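PDB 4A6H: phosphatidylinositol 4,5-bisphosphate-binding protein SLM1 from Saccharomyces cerevisiae, which binds phosphatidylinositol 4,5-bisphosphate and, together with SLM2, acts as an effector of TORC2 and calcineurin signalling that mediates actin polarization. Local coordinates for residues Phe11-Arg15 against Trp96-Ala100; Val49-Ala53 against Gly88-Arg92; Ser55-Glu61 against Phe80-Gln86; Glu61-Lys65 against Ser76-Phe80. All coordinates share one frame; numbering follows the deposited sequence.

How the interactions relate
All four contacts lie in the PH domain, a strongly bent antiparallel sheet with the C-terminal helix 103-116 packed against it. Interaction 1 joins the first strand, 8-16, to the last, 95-99, so it spans the other three in sequence. Next to strand 95-99 comes 79-84, which pairs with the outermost strand 57-62 in interaction 3; interaction 4 continues that hairpin towards its loop, about 15 Å away between centres. Interaction 2, about 22 Å from interaction 4, sets the opposite outer strand, 50-53, against loop 88-92. Interactions 1 and 4 carry basic residues to one inositol phosphate, whereas interactions 2 and 3 reach a second subunit.

Interaction 1 (Phe11-Arg15 against Trp96-Ala100); sequences FLERR and WVFKA. With I4D (D-myo-inositol-4-phosphate), chain G.
Glu13 and Lys99 form an antiparallel hydrogen-bonded pair, with Glu13 N to Lys99 O at 3.0 Å and Lys99 N to Glu13 O at 2.7 Å, and Arg14 faces Phe98 in the next, non-hydrogen-bonded pair, joining the first and last strands of the PH domain. Arg14 CG lies anti to the backbone N (chi1 -172°), which carries the chain alongside Phe98; Arg14 CG sits 4.1 Å from the centroid of the Phe98 ring in a CH-pi contact. Arginine suits this place because its methylenes run on from Phe98 to Trp96, where CD touches the indole. The guanidinium then lies off-centre over Trp96 in a cation-pi contact, Arg14 CZ standing 4.9 Å from the centroid of the six-membered ring, and NH1 reaches Glu36 in a salt bridge. On the other face, Glu13 and Lys99 run side by side, and a water donates to both Glu13 OE1 and Lys99 O. Arg15 lays one guanidinium face over the Val97 methyls, with its CD 3.1 Å from phosphate oxygen O42 of the inositol phosphate. Because the Glu13 OE1 to Lys99 NZ ion pair is long, 3.9 Å, the amine probably keeps much of its charge and still reaches the inositol hydroxyl O2 in a weak hydrogen bond.

Interaction 2 (Val49-Ala53 against Gly88-Arg92); sequences VMSLA and GIIRR
The nearest CA atoms across the contact, those of Leu52 and Ile89, are 6.6 Å apart, and no hydrogen bond crosses between strand 50-53 and the loop 88-92. The contact belongs to the PH fold at an outermost strand of the sheet, where a loop between strands 79-84 and 95-99 meets strand 50-53 mainly through side chains. The loop is folded back on itself, since Gly88 N donates to Ile90 O. At the start of the strand, Val49 and Met50 both face Glu36 in a classic beta bulge. Ile89 is the wedge: its CG2 methyl, anti to the backbone N, reaches both Met50 SD and Leu52 CD2, each at 3.8 Å. Ile89 CG1, anti to the carbonyl carbon, lies 3.8 Å from Ser51 O and also borders Leu52 CD2. A beta-branched residue suits the spot, because its two branches straddle that leucine methyl, CG2 going on to the methionine sulfur and CG1 to the serine carbonyl. The extended Met50 chain brings the sulfur obliquely past Ile89. The ring of Trp96 in strand 95-99 packs against Met50, Ile89 and Ile90. Val47 of a second subunit also packs on Ile89. Leu52 crosses Ile89 at about a right angle and is pressed tightly upon it, with Leu52 CD2 only 3.5 Å from Ile89 CB; the same methyl touches Ile90 CD1 at 4.0 Å.

Interaction 3 (Ser55-Glu61 against Phe80-Gln86); sequences SECTVTE and FVLHAKQ
Lys85 and Glu56 meet at one end of an antiparallel hairpin of the PH fold, where strand 57-61 runs beside strand 80-84. The lysine can be followed outward. Its CB lies 3.5 Å from Glu56 O, which also accepts the Lys85 N-H, and near the Glu56 carboxylate; CG stays near the same oxygen. At CD the chain passes Thr58 CG2 at 3.8 Å, crossing it at about a right angle, and after a bend at chi3 CE comes near Ser55 O. The tip, Lys85 NZ, donates to a water at 2.9 Å that may pass the link on to Cys57 O, although that water has more acceptors in reach than protons. A lysine fits here because its methylenes can lie on the strand while the amine reaches water. Farther along, Thr58 and His83 form a hydrogen-bonded pair, His83 N to Thr58 O being 2.7 Å. Thr58 OG1 sits near the imidazole plane at its edge, while His83 ND1 is hydrogen-bonded to Asn95 OD1. The opposite face is apolar: Leu82 CD1 lies between Cys57 CB and Val59 CG1, 3.3 Å from Thr58 O. Apolar side chains suit this face, since Val59 packs on Phe110 and Leu113 of helix 103-116, and Phe80 on Leu113 and the Phe98 ring. Leu46 of a second subunit packs on Ser55 and Glu56. At the other end Thr60 N donates to Val81 O and Val81 N to Glu61 O; Val81 CG2 presses on Glu61 CG at 3.4 Å.

Interaction 4 (Glu61-Lys65 against Ser76-Phe80); sequences EHSRK and SDAKF. With I4D (D-myo-inositol-4-phosphate), chain G.
At the loop end of the hairpin beside the inositol phosphate pocket, Ser63 grips Lys79 twice. Ser63 N donates to Lys79 O at 2.9 Å, and Lys79 N donates to Ser63 OG at 3.0 Å. The hydroxyl stands beside its own N, anti to the carbonyl carbon (chi1 -54°), and so stands in for a strand carbonyl. The small serine also lets Ser63 CB come within 3.3 Å of Asp77 O, a buried oxygen for which the model has no partner. One residue earlier, His62 and Phe80 form an antiparallel non-hydrogen-bonded pair at the end of the PH hairpin, CA to CA 4.1 Å. His62 CG lies between its own N and carbonyl carbon (chi1 66°), and ND1 donates to Ser63 O at 2.6 Å; that oxygen lies close to the imidazole plane, while ND1 stands above the plane of the carbonyl. The ring meets Phe110 of helix 103-116 edge-to-face. Ser76 forms an ST turn, its OG accepting from Ala78 N. Asp77 OD2 accepts from Asn66 N, while the Lys65 stem lies alongside it and Lys65 NZ stays 4.5 Å from OD2, beyond a salt bridge. The Lys79 stem runs towards ligand O6, with the amine modelled too close to be trusted. Ser76 CB lies 3.6 Å from ligand O1.

Interaction 1 (Phe11-Arg15 against Trp96-Ala100)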
loop_
_atom_site.group_PDB
_atom_site.type_symbol
_atom_site.label_atom_id
_atom_site.label_comp_id
_atom_site.label_asym_id
_atom_site.label_seq_id
_atom_site.Cartn_x
_atom_site.Cartn_y
_atom_site.Cartn_z
ATOM N N PHE A 11 2.663 -15.413 12.072
ATOM C CA PHE A 11 3.924 -15.845 12.652
ATOM C C PHE A 11 4.813 -16.491 11.599
ATOM O O PHE A 11 4.334 -17.263 10.750
ATOM C CB PHE A 11 3.684 -16.834 13.798
ATOM C CG PHE A 11 3.081 -16.204 15.036
ATOM C CD1 PHE A 11 3.892 -15.638 16.005
ATOM C CD2 PHE A 11 1.703 -16.163 15.199
ATOM C CE1 PHE A 11 3.337 -15.055 17.142
ATOM C CE2 PHE A 11 1.143 -15.574 16.329
ATOM C CZ PHE A 11 1.958 -15.026 17.285
ATOM N N LEU A 12 6.096 -16.144 11.646
ATOM C CA LEU A 12 7.107 -16.818 10.838
ATOM C C LEU A 12 8.286 -17.154 11.719
ATOM O O LEU A 12 8.560 -16.457 12.695
ATOM C CB LEU A 12 7.599 -15.920 9.698
ATOM C CG LEU A 12 6.626 -15.595 8.576
ATOM C CD1 LEU A 12 7.247 -14.594 7.624
ATOM C CD2 LEU A 12 6.255 -16.884 7.854
ATOM N N GLU A 13 9.011 -18.201 11.354
ATOM C CA GLU A 13 10.275 -18.508 12.002
ATOM C C GLU A 13 11.408 -18.097 11.090
ATOM O O GLU A 13 11.393 -18.407 9.905
ATOM C CB GLU A 13 10.363 -19.990 12.308
ATOM C CG GLU A 13 9.305 -20.434 13.289
ATOM C CD GLU A 13 9.409 -21.899 13.610
ATOM O OE1 GLU A 13 8.852 -22.714 12.844
ATOM O OE2 GLU A 13 10.052 -22.233 14.625
ATOM N N ARG A 14 12.387 -17.383 11.619
ATOM C CA ARG A 14 13.517 -16.941 10.811
ATOM C C ARG A 14 14.732 -17.714 11.275
ATOM O O ARG A 14 14.991 -17.800 12.474
ATOM C CB ARG A 14 13.751 -15.438 10.975
ATOM C CG ARG A 14 14.788 -14.875 10.005
ATOM C CD ARG A 14 15.093 -13.414 10.277
ATOM N NE ARG A 14 15.709 -13.238 11.586
ATOM C CZ ARG A 14 15.137 -12.597 12.600
ATOM N NH1 ARG A 14 13.937 -12.052 12.451
ATOM N NH2 ARG A 14 15.770 -12.494 13.758
ATOM N N ARG A 15 15.473 -18.299 10.347
ATOM C CA ARG A 15 16.646 -19.065 10.743
ATOM C C ARG A 15 17.806 -18.123 11.020
ATOM O O ARG A 15 18.055 -17.181 10.268
ATOM C CB ARG A 15 17.049 -20.077 9.668
ATOM C CG ARG A 15 18.145 -21.020 10.143
ATOM C CD ARG A 15 18.897 -21.661 8.984
ATOM N NE ARG A 15 18.034 -22.506 8.166
ATOM C CZ ARG A 15 18.184 -22.675 6.856
ATOM N NH1 ARG A 15 19.162 -22.051 6.212
ATOM N NH2 ARG A 15 17.349 -23.460 6.190
ATOM N N TRP A 96 18.306 -14.311 4.099
ATOM C CA TRP A 96 17.631 -14.803 5.286
ATOM C C TRP A 96 16.588 -15.840 4.920
ATOM O O TRP A 96 15.913 -15.729 3.895
ATOM C CB TRP A 96 16.985 -13.652 6.041
ATOM C CG TRP A 96 17.960 -12.913 6.917
ATOM C CD1 TRP A 96 19.311 -13.117 6.996
ATOM C CD2 TRP A 96 17.659 -11.861 7.839
ATOM N NE1 TRP A 96 19.867 -12.251 7.910
ATOM C CE2 TRP A 96 18.875 -11.469 8.440
ATOM C CE3 TRP A 96 16.484 -11.205 8.207
ATOM C CZ2 TRP A 96 18.945 -10.451 9.399
ATOM C CZ3 TRP A 96 16.558 -10.191 9.166
ATOM C CH2 TRP A 96 17.778 -9.831 9.745
ATOM N N VAL A 97 16.468 -16.864 5.756
ATOM C CA VAL A 97 15.571 -17.967 5.469
ATOM C C VAL A 97 14.414 -17.927 6.449
ATOM O O VAL A 97 14.630 -17.841 7.665
ATOM C CB VAL A 97 16.301 -19.314 5.559
ATOM C CG1 VAL A 97 15.322 -20.463 5.352
ATOM C CG2 VAL A 97 17.423 -19.379 4.519
ATOM N N PHE A 98 13.194 -17.948 5.912
ATOM C CA PHE A 98 11.981 -17.948 6.703
ATOM C C PHE A 98 11.232 -19.253 6.558
ATOM O O PHE A 98 11.260 -19.886 5.506
ATOM C CB PHE A 98 11.063 -16.797 6.281
ATOM C CG PHE A 98 11.599 -15.438 6.633
ATOM C CD1 PHE A 98 12.419 -14.762 5.752
ATOM C CD2 PHE A 98 11.288 -14.839 7.849
ATOM C CE1 PHE A 98 12.917 -13.510 6.072
ATOM C CE2 PHE A 98 11.784 -13.588 8.169
ATOM C CZ PHE A 98 12.596 -12.921 7.282
ATOM N N LYS A 99 10.556 -19.650 7.625
ATOM C CA LYS A 99 9.786 -20.876 7.618
ATOM C C LYS A 99 8.369 -20.605 8.113
ATOM O O LYS A 99 8.174 -20.071 9.203
ATOM C CB LYS A 99 10.472 -21.943 8.477
ATOM C CG LYS A 99 9.713 -23.266 8.546
ATOM C CD LYS A 99 10.531 -24.370 9.216
ATOM C CE LYS A 99 10.734 -24.114 10.688
ATOM N NZ LYS A 99 11.330 -25.316 11.346
ATOM N N ALA A 100 7.378 -20.993 7.312
ATOM C CA ALA A 100 5.985 -20.819 7.692
ATOM C C ALA A 100 5.434 -22.151 8.179
ATOM O O ALA A 100 6.161 -23.149 8.267
ATOM C CB ALA A 100 5.163 -20.291 6.522
HETATM O O5 I4D G . 17.368 -25.056 8.294
HETATM C C5 I4D G . 16.626 -26.111 9.123
HETATM C C6 I4D G . 15.261 -26.506 8.449
HETATM O O6 I4D G . 15.283 -26.714 7.070
HETATM C C4 I4D G . 17.102 -26.335 10.660
HETATM O O4 I4D G . 18.458 -26.111 11.072
HETATM P P4 I4D G . 19.054 -24.913 11.816
HETATM O O43 I4D G . 18.071 -24.127 12.600
HETATM O O42 I4D G . 19.729 -24.003 10.894
HETATM O O41 I4D G . 20.111 -25.446 12.686
HETATM C C3 I4D G . 16.408 -27.513 11.248
HETATM O O3 I4D G . 16.454 -27.399 12.655
HETATM C C2 I4D G . 14.953 -27.614 10.776
HETATM O O2 I4D G . 13.955 -27.303 11.719
HETATM C C1 I4D G . 14.435 -27.447 9.292
HETATM O O1 I4D G . 13.035 -27.732 8.999
HETATM O O HOH W 1 6.790 -21.428 11.205
HETATM O O HOH W 2 11.314 -24.947 13.863
HETATM O O HOH W 3 18.647 -17.129 7.608
#

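Interaction 2 (Val49-Ala53 against Gly88-Arg92)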
loop_
_atom_site.group_PDB
_atom_site.type_symbol
_atom_site.label_atom_id
_atom_site.label_comp_id
_atom_site.label_asym_id
_atom_site.label_seq_id
_atom_site.Cartn_x
_atom_site.Cartn_y
_atom_site.Cartn_z
ATOM N N VAL A 49 10.599 -4.940 16.167
ATOM C CA VAL A 49 11.957 -5.395 16.463
ATOM C C VAL A 49 12.857 -5.072 15.274
ATOM O O VAL A 49 14.034 -4.729 15.438
ATOM C CB VAL A 49 12.029 -6.906 16.796
ATOM C CG1 VAL A 49 10.869 -7.318 17.702
ATOM C CG2 VAL A 49 12.044 -7.727 15.547
ATOM N N MET A 50 12.298 -5.157 14.070
ATOM C CA MET A 50 13.018 -4.735 12.878
ATOM C C MET A 50 12.026 -4.449 11.767
ATOM O O MET A 50 10.917 -4.986 11.741
ATOM C CB MET A 50 14.038 -5.786 12.427
ATOM C CG MET A 50 13.408 -7.074 11.939
ATOM S SD MET A 50 14.545 -8.209 11.093
ATOM C CE MET A 50 13.398 -9.461 10.521
ATOM N N SER A 51 12.439 -3.601 10.837
ATOM C CA SER A 51 11.629 -3.250 9.684
ATOM C C SER A 51 12.499 -3.380 8.444
ATOM O O SER A 51 13.465 -2.622 8.265
ATOM C CB SER A 51 11.085 -1.822 9.810
ATOM O OG SER A 51 10.300 -1.680 10.982
ATOM N N LEU A 52 12.156 -4.342 7.599
ATOM C CA LEU A 52 12.926 -4.643 6.398
ATOM C C LEU A 52 12.336 -3.923 5.198
ATOM O O LEU A 52 11.225 -4.233 4.765
ATOM C CB LEU A 52 12.894 -6.148 6.125
ATOM C CG LEU A 52 13.629 -7.050 7.104
ATOM C CD1 LEU A 52 13.135 -8.487 6.987
ATOM C CD2 LEU A 52 15.122 -6.983 6.879
ATOM N N ALA A 53 13.088 -2.976 4.640
ATOM C CA ALA A 53 12.598 -2.179 3.518
ATOM C C ALA A 53 12.454 -3.018 2.251
ATOM O O ALA A 53 13.434 -3.562 1.764
ATOM C CB ALA A 53 13.542 -1.027 3.268
ATOM N N GLY A 88 21.404 -2.969 4.993
ATOM C CA GLY A 88 20.384 -2.437 5.876
ATOM C C GLY A 88 20.367 -3.291 7.127
ATOM O O GLY A 88 21.363 -3.365 7.842
ATOM N N ILE A 89 19.243 -3.953 7.382
ATOM C CA ILE A 89 19.160 -4.939 8.452
ATOM C C ILE A 89 20.038 -6.126 8.082
ATOM O O ILE A 89 20.674 -6.740 8.947
ATOM C CB ILE A 89 17.705 -5.419 8.647
ATOM C CG1 ILE A 89 16.806 -4.259 9.084
ATOM C CG2 ILE A 89 17.638 -6.561 9.651
ATOM C CD1 ILE A 89 17.194 -3.663 10.406
ATOM N N ILE A 90 20.073 -6.422 6.785
ATOM C CA ILE A 90 20.861 -7.517 6.229
ATOM C C ILE A 90 21.985 -6.909 5.389
ATOM O O ILE A 90 21.787 -5.883 4.736
ATOM C CB ILE A 90 19.987 -8.426 5.322
ATOM C CG1 ILE A 90 18.681 -8.825 6.028
ATOM C CG2 ILE A 90 20.762 -9.666 4.881
ATOM C CD1 ILE A 90 17.657 -9.497 5.132
ATOM N N ARG A 91 23.166 -7.525 5.415
ATOM C CA ARG A 91 24.274 -7.078 4.567
ATOM C C ARG A 91 23.941 -7.294 3.094
ATOM O O ARG A 91 23.307 -8.286 2.736
ATOM C CB ARG A 91 25.559 -7.834 4.916
ATOM C CG ARG A 91 26.182 -7.447 6.244
ATOM N N ARG A 92 24.367 -6.368 2.238
ATOM C CA ARG A 92 24.121 -6.484 0.809
ATOM C C ARG A 92 24.568 -7.842 0.289
ATOM O O ARG A 92 25.690 -8.278 0.560
ATOM C CB ARG A 92 24.836 -5.370 0.039
ATOM C CG ARG A 92 24.677 -5.476 -1.472
ATOM C CD ARG A 92 25.377 -4.340 -2.204
ATOM N NE ARG A 92 26.789 -4.250 -1.843
ATOM C CZ ARG A 92 27.321 -3.250 -1.147
ATOM N NH1 ARG A 92 26.562 -2.240 -0.743
ATOM N NH2 ARG A 92 28.617 -3.256 -0.861
#

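Interaction 3 (Ser55-Glu61 against Phe80-Gln86)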
loop_
_atom_site.group_PDB
_atom_site.type_symbol
_atom_site.label_atom_id
_atom_site.label_comp_id
_atom_site.label_asym_id
_atom_site.label_seq_id
_atom_site.Cartn_x
_atom_site.Cartn_y
_atom_site.Cartn_z
ATOM N N SER A 55 11.946 -2.138 -0.736
ATOM C CA SER A 55 12.564 -1.511 -1.903
ATOM C C SER A 55 13.930 -2.112 -2.177
ATOM O O SER A 55 14.444 -2.019 -3.292
ATOM C CB SER A 55 12.718 -0.010 -1.666
ATOM O OG SER A 55 13.604 0.243 -0.592
ATOM N N GLU A 56 14.534 -2.719 -1.162
ATOM C CA GLU A 56 15.864 -3.281 -1.339
ATOM C C GLU A 56 15.959 -4.751 -0.959
ATOM O O GLU A 56 17.038 -5.243 -0.637
ATOM C CB GLU A 56 16.927 -2.449 -0.613
ATOM C CG GLU A 56 17.052 -1.005 -1.115
ATOM C CD GLU A 56 17.379 -0.901 -2.601
ATOM O OE1 GLU A 56 17.956 -1.853 -3.171
ATOM O OE2 GLU A 56 17.054 0.148 -3.198
ATOM N N CYS A 57 14.826 -5.446 -1.017
ATOM C CA CYS A 57 14.791 -6.890 -0.823
ATOM C C CYS A 57 14.133 -7.572 -2.001
ATOM O O CYS A 57 13.340 -6.970 -2.723
ATOM C CB CYS A 57 14.016 -7.253 0.447
ATOM S SG CYS A 57 14.779 -6.672 1.971
ATOM N N THR A 58 14.474 -8.839 -2.194
ATOM C CA THR A 58 13.775 -9.692 -3.145
ATOM C C THR A 58 13.518 -11.055 -2.516
ATOM O O THR A 58 14.145 -11.415 -1.520
ATOM C CB THR A 58 14.579 -9.906 -4.445
ATOM O OG1 THR A 58 15.858 -10.485 -4.146
ATOM C CG2 THR A 58 14.772 -8.593 -5.187
ATOM N N VAL A 59 12.576 -11.809 -3.075
ATOM C CA VAL A 59 12.423 -13.203 -2.685
ATOM C C VAL A 59 12.891 -14.068 -3.835
ATOM O O VAL A 59 12.490 -13.878 -4.990
ATOM C CB VAL A 59 10.990 -13.570 -2.225
ATOM C CG1 VAL A 59 10.697 -12.925 -0.859
ATOM C CG2 VAL A 59 9.951 -13.164 -3.264
ATOM N N THR A 60 13.774 -15.004 -3.525
ATOM C CA THR A 60 14.477 -15.710 -4.576
ATOM C C THR A 60 13.963 -17.139 -4.701
ATOM O O THR A 60 13.269 -17.475 -5.662
ATOM C CB THR A 60 15.994 -15.653 -4.350
ATOM O OG1 THR A 60 16.295 -16.083 -3.018
ATOM C CG2 THR A 60 16.498 -14.222 -4.522
ATOM N N GLU A 61 14.286 -17.981 -3.736
ATOM C CA GLU A 61 13.852 -19.362 -3.813
ATOM C C GLU A 61 12.873 -19.734 -2.717
ATOM O O GLU A 61 12.732 -19.024 -1.707
ATOM C CB GLU A 61 15.044 -20.321 -3.820
ATOM C CG GLU A 61 16.069 -20.045 -2.759
ATOM C CD GLU A 61 17.220 -21.031 -2.783
ATOM O OE1 GLU A 61 17.007 -22.212 -3.134
ATOM O OE2 GLU A 61 18.345 -20.620 -2.440
ATOM N N PHE A 80 11.233 -20.108 2.571
ATOM C CA PHE A 80 11.602 -19.221 1.476
ATOM C C PHE A 80 12.792 -18.353 1.847
ATOM O O PHE A 80 13.133 -18.217 3.026
ATOM C CB PHE A 80 10.410 -18.377 0.975
ATOM C CG PHE A 80 9.951 -17.303 1.936
ATOM C CD1 PHE A 80 9.031 -17.588 2.932
ATOM C CD2 PHE A 80 10.421 -16.002 1.816
ATOM C CE1 PHE A 80 8.599 -16.591 3.813
ATOM C CE2 PHE A 80 9.996 -15.006 2.687
ATOM C CZ PHE A 80 9.084 -15.307 3.685
ATOM N N VAL A 81 13.426 -17.777 0.830
ATOM C CA VAL A 81 14.604 -16.946 1.017
ATOM C C VAL A 81 14.322 -15.504 0.644
ATOM O O VAL A 81 13.770 -15.217 -0.429
ATOM C CB VAL A 81 15.768 -17.449 0.146
ATOM C CG1 VAL A 81 16.991 -16.565 0.333
ATOM C CG2 VAL A 81 16.065 -18.915 0.460
ATOM N N LEU A 82 14.704 -14.605 1.545
ATOM C CA LEU A 82 14.647 -13.165 1.332
ATOM C C LEU A 82 16.078 -12.682 1.139
ATOM O O LEU A 82 16.935 -12.904 1.993
ATOM C CB LEU A 82 13.983 -12.469 2.528
ATOM C CG LEU A 82 13.714 -10.971 2.416
ATOM C CD1 LEU A 82 12.708 -10.696 1.309
ATOM C CD2 LEU A 82 13.197 -10.448 3.742
ATOM N N HIS A 83 16.331 -12.028 0.005
ATOM C CA HIS A 83 17.670 -11.585 -0.378
ATOM C C HIS A 83 17.806 -10.073 -0.241
ATOM O O HIS A 83 16.907 -9.339 -0.637
ATOM C CB HIS A 83 17.921 -11.973 -1.838
ATOM C CG HIS A 83 19.238 -11.511 -2.378
ATOM N ND1 HIS A 83 20.419 -12.177 -2.123
ATOM C CD2 HIS A 83 19.558 -10.475 -3.190
ATOM C CE1 HIS A 83 21.411 -11.561 -2.740
ATOM N NE2 HIS A 83 20.916 -10.528 -3.398
ATOM N N ALA A 84 18.923 -9.605 0.315
ATOM C CA ALA A 84 19.169 -8.166 0.437
ATOM C C ALA A 84 19.968 -7.608 -0.737
ATOM O O ALA A 84 21.043 -8.115 -1.073
ATOM C CB ALA A 84 19.878 -7.855 1.750
ATOM N N LYS A 85 19.453 -6.544 -1.342
ATOM C CA LYS A 85 20.106 -5.908 -2.482
ATOM C C LYS A 85 21.014 -4.787 -2.009
ATOM O O LYS A 85 21.838 -4.278 -2.771
ATOM C CB LYS A 85 19.063 -5.358 -3.454
ATOM C CG LYS A 85 18.292 -6.446 -4.195
ATOM C CD LYS A 85 17.436 -5.879 -5.323
ATOM C CE LYS A 85 16.318 -4.990 -4.796
ATOM N NZ LYS A 85 15.338 -4.638 -5.868
ATOM N N GLN A 86 20.860 -4.407 -0.746
ATOM C CA GLN A 86 21.609 -3.298 -0.189
ATOM C C GLN A 86 21.841 -3.510 1.299
ATOM O O GLN A 86 21.107 -4.257 1.948
ATOM C CB GLN A 86 20.850 -1.988 -0.418
ATOM C CG GLN A 86 21.675 -0.758 -0.128
ATOM C CD GLN A 86 23.030 -0.825 -0.799
ATOM O OE1 GLN A 86 24.030 -1.178 -0.170
ATOM N NE2 GLN A 86 23.071 -0.500 -2.088
HETATM O O HOH W 4 12.780 -4.677 -4.416
#

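Interaction 4 (Glu61-Lys65 against Ser76-Phe80)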
loop_
_atom_site.group_PDB
_atom_site.type_symbol
_atom_site.label_atom_id
_atom_site.label_comp_id
_atom_site.label_asym_id
_atom_site.label_seq_id
_atom_site.Cartn_x
_atom_site.Cartn_y
_atom_site.Cartn_z
ATOM N N GLU A 61 14.286 -17.981 -3.736
ATOM C CA GLU A 61 13.852 -19.362 -3.813
ATOM C C GLU A 61 12.873 -19.734 -2.717
ATOM O O GLU A 61 12.732 -19.024 -1.707
ATOM C CB GLU A 61 15.044 -20.321 -3.820
ATOM C CG GLU A 61 16.069 -20.045 -2.759
ATOM C CD GLU A 61 17.220 -21.031 -2.783
ATOM O OE1 GLU A 61 17.007 -22.212 -3.134
ATOM O OE2 GLU A 61 18.345 -20.620 -2.440
ATOM N N HIS A 62 12.183 -20.841 -2.938
ATOM C CA HIS A 62 11.312 -21.417 -1.945
ATOM C C HIS A 62 11.260 -22.928 -2.072
ATOM O O HIS A 62 11.661 -23.510 -3.088
ATOM C CB HIS A 62 9.905 -20.814 -2.021
ATOM C CG HIS A 62 9.175 -21.142 -3.281
ATOM N ND1 HIS A 62 8.669 -22.397 -3.538
ATOM C CD2 HIS A 62 8.871 -20.383 -4.362
ATOM C CE1 HIS A 62 8.084 -22.400 -4.725
ATOM N NE2 HIS A 62 8.195 -21.191 -5.246
ATOM N N SER A 63 10.776 -23.569 -1.024
ATOM C CA SER A 63 10.654 -25.014 -1.018
ATOM C C SER A 63 9.743 -25.493 -2.133
ATOM O O SER A 63 8.780 -24.821 -2.488
ATOM C CB SER A 63 10.063 -25.506 0.305
ATOM O OG SER A 63 10.786 -25.035 1.430
ATOM N N ARG A 64 10.041 -26.673 -2.664
ATOM C CA ARG A 64 9.072 -27.382 -3.486
ATOM C C ARG A 64 8.172 -28.203 -2.564
ATOM O O ARG A 64 8.630 -28.720 -1.545
ATOM C CB ARG A 64 9.778 -28.292 -4.490
ATOM C CG ARG A 64 10.543 -27.552 -5.567
ATOM C CD ARG A 64 11.113 -28.528 -6.580
ATOM N NE ARG A 64 10.093 -29.427 -7.113
ATOM C CZ ARG A 64 10.357 -30.469 -7.897
ATOM N NH1 ARG A 64 11.608 -30.744 -8.235
ATOM N NH2 ARG A 64 9.371 -31.238 -8.341
ATOM N N LYS A 65 6.893 -28.319 -2.910
ATOM C CA LYS A 65 5.958 -29.031 -2.045
ATOM C C LYS A 65 6.322 -30.508 -1.903
ATOM O O LYS A 65 6.887 -31.115 -2.817
ATOM C CB LYS A 65 4.509 -28.871 -2.522
ATOM C CG LYS A 65 3.482 -29.498 -1.580
ATOM C CD LYS A 65 2.058 -29.155 -1.987
ATOM C CE LYS A 65 1.039 -29.896 -1.128
ATOM N NZ LYS A 65 1.132 -29.555 0.320
ATOM N N SER A 76 10.885 -29.794 6.341
ATOM C CA SER A 76 9.854 -28.794 6.081
ATOM C C SER A 76 9.859 -28.371 4.616
ATOM O O SER A 76 10.925 -28.173 4.034
ATOM C CB SER A 76 10.059 -27.573 6.983
ATOM O OG SER A 76 9.113 -26.562 6.697
ATOM N N ASP A 77 8.669 -28.239 4.027
ATOM C CA ASP A 77 8.514 -27.724 2.666
ATOM C C ASP A 77 7.855 -26.339 2.677
ATOM O O ASP A 77 7.102 -25.981 1.766
ATOM C CB ASP A 77 7.673 -28.689 1.820
ATOM C CG ASP A 77 6.272 -28.871 2.372
ATOM O OD1 ASP A 77 6.033 -28.473 3.533
ATOM O OD2 ASP A 77 5.414 -29.420 1.642
ATOM N N ALA A 78 8.158 -25.556 3.710
ATOM C CA ALA A 78 7.460 -24.305 3.958
ATOM C C ALA A 78 8.438 -23.159 4.141
ATOM O O ALA A 78 8.164 -22.203 4.885
ATOM C CB ALA A 78 6.581 -24.442 5.193
ATOM N N LYS A 79 9.562 -23.229 3.429
ATOM C CA LYS A 79 10.623 -22.229 3.576
ATOM C C LYS A 79 10.766 -21.336 2.353
ATOM O O LYS A 79 10.457 -21.752 1.230
ATOM C CB LYS A 79 11.960 -22.927 3.844
ATOM C CG LYS A 79 12.049 -23.584 5.207
ATOM C CD LYS A 79 13.306 -24.425 5.349
ATOM C CE LYS A 79 12.990 -25.865 4.985
ATOM N NZ LYS A 79 14.145 -26.785 5.142
ATOM N N PHE A 80 11.233 -20.108 2.571
ATOM C CA PHE A 80 11.602 -19.221 1.476
ATOM C C PHE A 80 12.792 -18.353 1.847
ATOM O O PHE A 80 13.133 -18.217 3.026
ATOM C CB PHE A 80 10.410 -18.377 0.975
ATOM C CG PHE A 80 9.951 -17.303 1.936
ATOM C CD1 PHE A 80 9.031 -17.588 2.932
ATOM C CD2 PHE A 80 10.421 -16.002 1.816
ATOM C CE1 PHE A 80 8.599 -16.591 3.813
ATOM C CE2 PHE A 80 9.996 -15.006 2.687
ATOM C CZ PHE A 80 9.084 -15.307 3.685
HETATM O O5 I4D G . 17.368 -25.056 8.294
HETATM C C5 I4D G . 16.626 -26.111 9.123
HETATM C C6 I4D G . 15.261 -26.506 8.449
HETATM O O6 I4D G . 15.283 -26.714 7.070
HETATM C C4 I4D G . 17.102 -26.335 10.660
HETATM O O4 I4D G . 18.458 -26.111 11.072
HETATM P P4 I4D G . 19.054 -24.913 11.816
HETATM O O43 I4D G . 18.071 -24.127 12.600
HETATM O O42 I4D G . 19.729 -24.003 10.894
HETATM O O41 I4D G . 20.111 -25.446 12.686
HETATM C C3 I4D G . 16.408 -27.513 11.248
HETATM O O3 I4D G . 16.454 -27.399 12.655
HETATM C C2 I4D G . 14.953 -27.614 10.776
HETATM O O2 I4D G . 13.955 -27.303 11.719
HETATM C C1 I4D G . 14.435 -27.447 9.292
HETATM O O1 I4D G . 13.035 -27.732 8.999
#